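Local coordinates for cytochrome C-552 (Thiobacillus ferrooxidans, PDB 1H1O), which carries electrons in the periplasm as a diheme, high-potential c-type cytochrome of the c4 family, at residues E44-H53 / W65-I76. Residues are numbered along the deposited sequence; the frame is centred on the assembly and turned at random.
Sequences EAQLKAYKDH and WPVAQALDSAKI. With HEM (protoporphyrin IX containing Fe), chain D.
Helix 44-51 and the short helix 65-69 cross nearly at a right angle (100°), their axes 8.2 Å apart, and the backbones come nearest where Ala68 faces Lys51. Alanine suits this crossing because its lone methyl, Ala68 CB, can lie 3.6 Å from Tyr50 CB and still leave room for the backbone of Lys51. Just past the helix end, His53 lays its imidazole flat over the six-membered ring of Trp65, centroids 3.7 Å apart and planes 8° from parallel. Tryptophan offers both a broad face for this stack and an N-H, NE1 hydrogen-bonding to Arg55 O; an alanine here would probably leave His53 without its stacking partner and Arg55 O without that donor. Both segments belong to the first of two cytochrome c domains and wall one heme. Leu47 CD2 lies 3.4 Å from HEM CHB and 3.8 Å from Leu71 CD1, while Tyr50 OH, its exact place less certain, donates to propionate oxygen HEM O2D (2.6 Å). Farther along, branched Ile76 fills a hole among Glu44, Leu47, Lys48 and Lys51 as a knob: CG1, extended at chi2 (179°), carries CD1 to Lys48 CG, and CG2, anti to the backbone N, meets Glu44 CG. Asp72 caps the N-terminus of helix 73-85, OD2 accepting from Lys75 N.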
loop_
_atom_site.group_PDB
_atom_site.type_symbol
_atom_site.label_atom_id
_atom_site.label_comp_id
_atom_site.label_asym_id
_atom_site.label_seq_id
_atom_site.Cartn_x
_atom_site.Cartn_y
_atom_site.Cartn_z
ATOM N N GLU A 44 8.078 6.270 -6.198
ATOM C CA GLU A 44 8.840 7.500 -6.203
ATOM C C GLU A 44 8.232 8.515 -5.260
ATOM O O GLU A 44 8.943 9.137 -4.470
ATOM C CB GLU A 44 8.873 8.058 -7.616
ATOM C CG GLU A 44 10.135 8.794 -7.983
ATOM C CD GLU A 44 10.081 9.301 -9.408
ATOM O OE1 GLU A 44 9.445 10.354 -9.630
ATOM O OE2 GLU A 44 10.653 8.637 -10.305
ATOM N N ALA A 45 6.912 8.692 -5.345
ATOM C CA ALA A 45 6.238 9.655 -4.479
ATOM C C ALA A 45 6.443 9.286 -3.014
ATOM O O ALA A 45 6.773 10.145 -2.197
ATOM C CB ALA A 45 4.753 9.707 -4.798
ATOM N N GLN A 46 6.260 8.011 -2.679
ATOM C CA GLN A 46 6.432 7.585 -1.295
ATOM C C GLN A 46 7.845 7.833 -0.797
ATOM O O GLN A 46 8.043 8.470 0.231
ATOM C CB GLN A 46 6.072 6.112 -1.132
ATOM C CG GLN A 46 4.628 5.818 -1.454
ATOM C CD GLN A 46 3.694 6.939 -1.034
ATOM O OE1 GLN A 46 3.000 7.530 -1.871
ATOM N NE2 GLN A 46 3.675 7.246 0.260
ATOM N N LEU A 47 8.833 7.347 -1.534
ATOM C CA LEU A 47 10.218 7.546 -1.130
ATOM C C LEU A 47 10.556 9.015 -0.921
ATOM O O LEU A 47 11.283 9.357 0.013
ATOM C CB LEU A 47 11.161 6.930 -2.155
ATOM C CG LEU A 47 11.186 5.403 -2.085
ATOM C CD1 LEU A 47 11.954 4.869 -3.284
ATOM C CD2 LEU A 47 11.803 4.941 -0.751
ATOM N N LYS A 48 10.030 9.889 -1.772
ATOM C CA LYS A 48 10.296 11.313 -1.620
ATOM C C LYS A 48 9.551 11.849 -0.399
ATOM O O LYS A 48 10.047 12.719 0.311
ATOM C CB LYS A 48 9.869 12.087 -2.875
ATOM C CG LYS A 48 10.762 11.865 -4.091
ATOM C CD LYS A 48 10.429 12.873 -5.192
ATOM C CE LYS A 48 11.439 12.831 -6.339
ATOM N NZ LYS A 48 11.031 13.749 -7.456
ATOM N N ALA A 49 8.360 11.315 -0.158
ATOM C CA ALA A 49 7.553 11.731 0.984
ATOM C C ALA A 49 8.257 11.355 2.284
ATOM O O ALA A 49 8.262 12.123 3.246
ATOM C CB ALA A 49 6.165 11.070 0.929
ATOM N N TYR A 50 8.830 10.160 2.307
ATOM C CA TYR A 50 9.548 9.696 3.483
ATOM C C TYR A 50 10.768 10.574 3.676
ATOM O O TYR A 50 11.082 10.997 4.789
ATOM C CB TYR A 50 9.994 8.246 3.310
ATOM C CG TYR A 50 8.864 7.262 3.443
ATOM C CD1 TYR A 50 7.944 7.377 4.484
ATOM C CD2 TYR A 50 8.737 6.187 2.566
ATOM C CE1 TYR A 50 6.940 6.453 4.650
ATOM C CE2 TYR A 50 7.715 5.244 2.729
ATOM C CZ TYR A 50 6.829 5.391 3.775
ATOM O OH TYR A 50 5.831 4.468 3.976
ATOM N N LYS A 51 11.450 10.849 2.571
ATOM C CA LYS A 51 12.644 11.668 2.614
ATOM C C LYS A 51 12.342 13.045 3.177
ATOM O O LYS A 51 13.023 13.488 4.099
ATOM C CB LYS A 51 13.249 11.775 1.216
ATOM C CG LYS A 51 14.611 12.451 1.163
ATOM C CD LYS A 51 15.243 12.258 -0.197
ATOM C CE LYS A 51 16.483 13.114 -0.332
ATOM N NZ LYS A 51 17.412 12.842 0.800
ATOM N N ASP A 52 11.317 13.720 2.658
ATOM C CA ASP A 52 10.994 15.051 3.170
ATOM C C ASP A 52 10.008 14.989 4.332
ATOM O O ASP A 52 9.417 15.999 4.720
ATOM C CB ASP A 52 10.444 15.969 2.061
ATOM C CG ASP A 52 9.093 15.506 1.515
ATOM O OD1 ASP A 52 8.334 14.815 2.244
ATOM O OD2 ASP A 52 8.785 15.855 0.350
ATOM N N HIS A 53 9.850 13.791 4.887
ATOM C CA HIS A 53 8.966 13.558 6.020
ATOM C C HIS A 53 7.506 13.935 5.801
ATOM O O HIS A 53 6.748 14.006 6.769
ATOM C CB HIS A 53 9.476 14.296 7.256
ATOM C CG HIS A 53 10.831 13.855 7.712
ATOM N ND1 HIS A 53 11.406 14.310 8.879
ATOM C CD2 HIS A 53 11.728 13.006 7.156
ATOM C CE1 HIS A 53 12.598 13.761 9.022
ATOM N NE2 HIS A 53 12.819 12.966 7.990
ATOM N N TRP A 65 11.962 6.778 7.327
ATOM C CA TRP A 65 12.637 8.073 7.315
ATOM C C TRP A 65 14.132 7.854 7.308
ATOM O O TRP A 65 14.860 8.518 6.574
ATOM C CB TRP A 65 12.261 8.916 8.528
ATOM C CG TRP A 65 10.911 9.509 8.432
ATOM C CD1 TRP A 65 9.938 9.195 7.524
ATOM C CD2 TRP A 65 10.347 10.486 9.308
ATOM N NE1 TRP A 65 8.801 9.914 7.787
ATOM C CE2 TRP A 65 9.023 10.715 8.878
ATOM C CE3 TRP A 65 10.833 11.192 10.420
ATOM C CZ2 TRP A 65 8.172 11.619 9.519
ATOM C CZ3 TRP A 65 9.987 12.095 11.058
ATOM C CH2 TRP A 65 8.671 12.298 10.605
ATOM N N PRO A 66 14.611 6.911 8.126
ATOM C CA PRO A 66 16.046 6.646 8.173
ATOM C C PRO A 66 16.625 6.286 6.816
ATOM O O PRO A 66 17.470 6.999 6.283
ATOM C CB PRO A 66 16.145 5.504 9.179
ATOM C CG PRO A 66 15.041 5.838 10.146
ATOM C CD PRO A 66 13.912 6.198 9.213
ATOM N N VAL A 67 16.157 5.188 6.244
ATOM C CA VAL A 67 16.673 4.767 4.957
ATOM C C VAL A 67 16.420 5.777 3.834
ATOM O O VAL A 67 17.243 5.912 2.927
ATOM C CB VAL A 67 16.102 3.393 4.551
ATOM C CG1 VAL A 67 14.748 3.560 3.871
ATOM C CG2 VAL A 67 17.102 2.667 3.650
ATOM N N ALA A 68 15.300 6.495 3.898
ATOM C CA ALA A 68 14.975 7.469 2.857
ATOM C C ALA A 68 15.943 8.637 2.900
ATOM O O ALA A 68 16.345 9.167 1.866
ATOM C CB ALA A 68 13.554 7.970 3.028
ATOM N N GLN A 69 16.316 9.023 4.113
ATOM C CA GLN A 69 17.231 10.128 4.338
ATOM C C GLN A 69 18.532 9.973 3.565
ATOM O O GLN A 69 19.223 10.950 3.296
ATOM C CB GLN A 69 17.534 10.244 5.833
ATOM C CG GLN A 69 18.548 11.319 6.177
ATOM C CD GLN A 69 18.105 12.698 5.730
ATOM O OE1 GLN A 69 18.870 13.663 5.808
ATOM N NE2 GLN A 69 16.860 12.801 5.262
ATOM N N ALA A 70 18.865 8.743 3.204
ATOM C CA ALA A 70 20.100 8.493 2.479
ATOM C C ALA A 70 19.848 8.251 1.005
ATOM O O ALA A 70 20.660 7.627 0.330
ATOM C CB ALA A 70 20.823 7.296 3.089
ATOM N N LEU A 71 18.722 8.737 0.502
ATOM C CA LEU A 71 18.395 8.547 -0.901
ATOM C C LEU A 71 18.337 9.870 -1.638
ATOM O O LEU A 71 17.828 10.858 -1.115
ATOM C CB LEU A 71 17.044 7.844 -1.053
ATOM C CG LEU A 71 16.845 6.464 -0.430
ATOM C CD1 LEU A 71 15.488 5.934 -0.855
ATOM C CD2 LEU A 71 17.935 5.518 -0.876
ATOM N N ASP A 72 18.868 9.879 -2.855
ATOM C CA ASP A 72 18.860 11.067 -3.696
ATOM C C ASP A 72 17.835 10.832 -4.803
ATOM O O ASP A 72 17.336 9.711 -4.967
ATOM C CB ASP A 72 20.256 11.317 -4.297
ATOM C CG ASP A 72 20.734 10.173 -5.188
ATOM O OD1 ASP A 72 21.846 10.277 -5.753
ATOM O OD2 ASP A 72 20.002 9.169 -5.328
ATOM N N SER A 73 17.516 11.881 -5.557
ATOM C CA SER A 73 16.539 11.767 -6.640
ATOM C C SER A 73 16.842 10.583 -7.554
ATOM O O SER A 73 15.948 9.820 -7.926
ATOM C CB SER A 73 16.513 13.060 -7.462
ATOM O OG SER A 73 16.105 14.157 -6.664
ATOM N N ALA A 74 18.118 10.428 -7.896
ATOM C CA ALA A 74 18.550 9.352 -8.776
ATOM C C ALA A 74 18.253 7.959 -8.242
ATOM O O ALA A 74 17.768 7.097 -8.979
ATOM C CB ALA A 74 20.033 9.486 -9.064
ATOM N N LYS A 75 18.558 7.726 -6.969
ATOM C CA LYS A 75 18.308 6.417 -6.373
ATOM C C LYS A 75 16.822 6.188 -6.213
ATOM O O LYS A 75 16.319 5.103 -6.512
ATOM C CB LYS A 75 18.999 6.291 -5.014
ATOM C CG LYS A 75 20.148 5.286 -4.996
ATOM C CD LYS A 75 21.375 5.788 -5.769
ATOM C CE LYS A 75 21.191 5.773 -7.288
ATOM N NZ LYS A 75 22.323 6.468 -7.970
ATOM N N ILE A 76 16.118 7.206 -5.732
ATOM C CA ILE A 76 14.679 7.079 -5.562
ATOM C C ILE A 76 14.112 6.547 -6.862
ATOM O O ILE A 76 13.422 5.536 -6.881
ATOM C CB ILE A 76 14.037 8.430 -5.217
ATOM C CG1 ILE A 76 14.369 8.778 -3.765
ATOM C CG2 ILE A 76 12.527 8.374 -5.433
ATOM C CD1 ILE A 76 13.808 10.096 -3.296
HETATM C CHA HEM D . 7.215 1.245 3.120
HETATM C CHB HEM D . 10.676 1.746 -0.169
HETATM C CHC HEM D . 13.866 -0.033 2.974
HETATM C CHD HEM D . 10.425 -0.640 6.199
HETATM C C1A HEM D . 7.871 1.549 1.926
HETATM C C2A HEM D . 7.261 2.143 0.754
HETATM C C3A HEM D . 8.242 2.280 -0.181
HETATM C C4A HEM D . 9.445 1.767 0.441
HETATM C CMA HEM D . 8.176 2.844 -1.578
HETATM C CAA HEM D . 5.806 2.529 0.632
HETATM C CBA HEM D . 4.949 1.428 -0.033
HETATM C CGA HEM D . 3.570 1.726 -0.145
HETATM O O1A HEM D . 2.830 0.751 -0.526
HETATM O O2A HEM D . 3.072 2.842 0.108
HETATM C C1B HEM D . 11.846 1.301 0.412
HETATM C C2B HEM D . 13.123 1.344 -0.260
HETATM C C3B HEM D . 14.037 0.870 0.633
HETATM C C4B HEM D . 13.295 0.508 1.829
HETATM C CMB HEM D . 13.314 1.859 -1.675
HETATM C CAB HEM D . 15.531 0.727 0.491
HETATM C CBB HEM D . 16.291 2.061 0.249
HETATM C C1C HEM D . 13.216 -0.368 4.123
HETATM C C2C HEM D . 13.847 -0.923 5.296
HETATM C C3C HEM D . 12.850 -1.078 6.204
HETATM C C4C HEM D . 11.649 -0.642 5.587
HETATM C CMC HEM D . 15.320 -1.213 5.384
HETATM C CAC HEM D . 12.913 -1.603 7.648
HETATM C CBC HEM D . 13.907 -0.817 8.555
HETATM C C1D HEM D . 9.237 -0.186 5.646
HETATM C C2D HEM D . 7.978 -0.174 6.364
HETATM C C3D HEM D . 7.095 0.377 5.510
HETATM C C4D HEM D . 7.801 0.669 4.263
HETATM C CMD HEM D . 7.799 -0.667 7.780
HETATM C CAD HEM D . 5.656 0.700 5.722
HETATM C CBD HEM D . 5.697 2.046 6.617
HETATM C CGD HEM D . 4.564 2.871 6.583
HETATM O O1D HEM D . 3.468 2.402 6.945
HETATM O O2D HEM D . 4.637 4.085 6.238
HETATM N NA HEM D . 9.194 1.326 1.723
HETATM N NB HEM D . 11.956 0.787 1.690
HETATM N NC HEM D . 11.857 -0.206 4.321
HETATM N ND HEM D . 9.109 0.323 4.380
HETATM FE FE HEM D . 10.525 0.524 3.031
#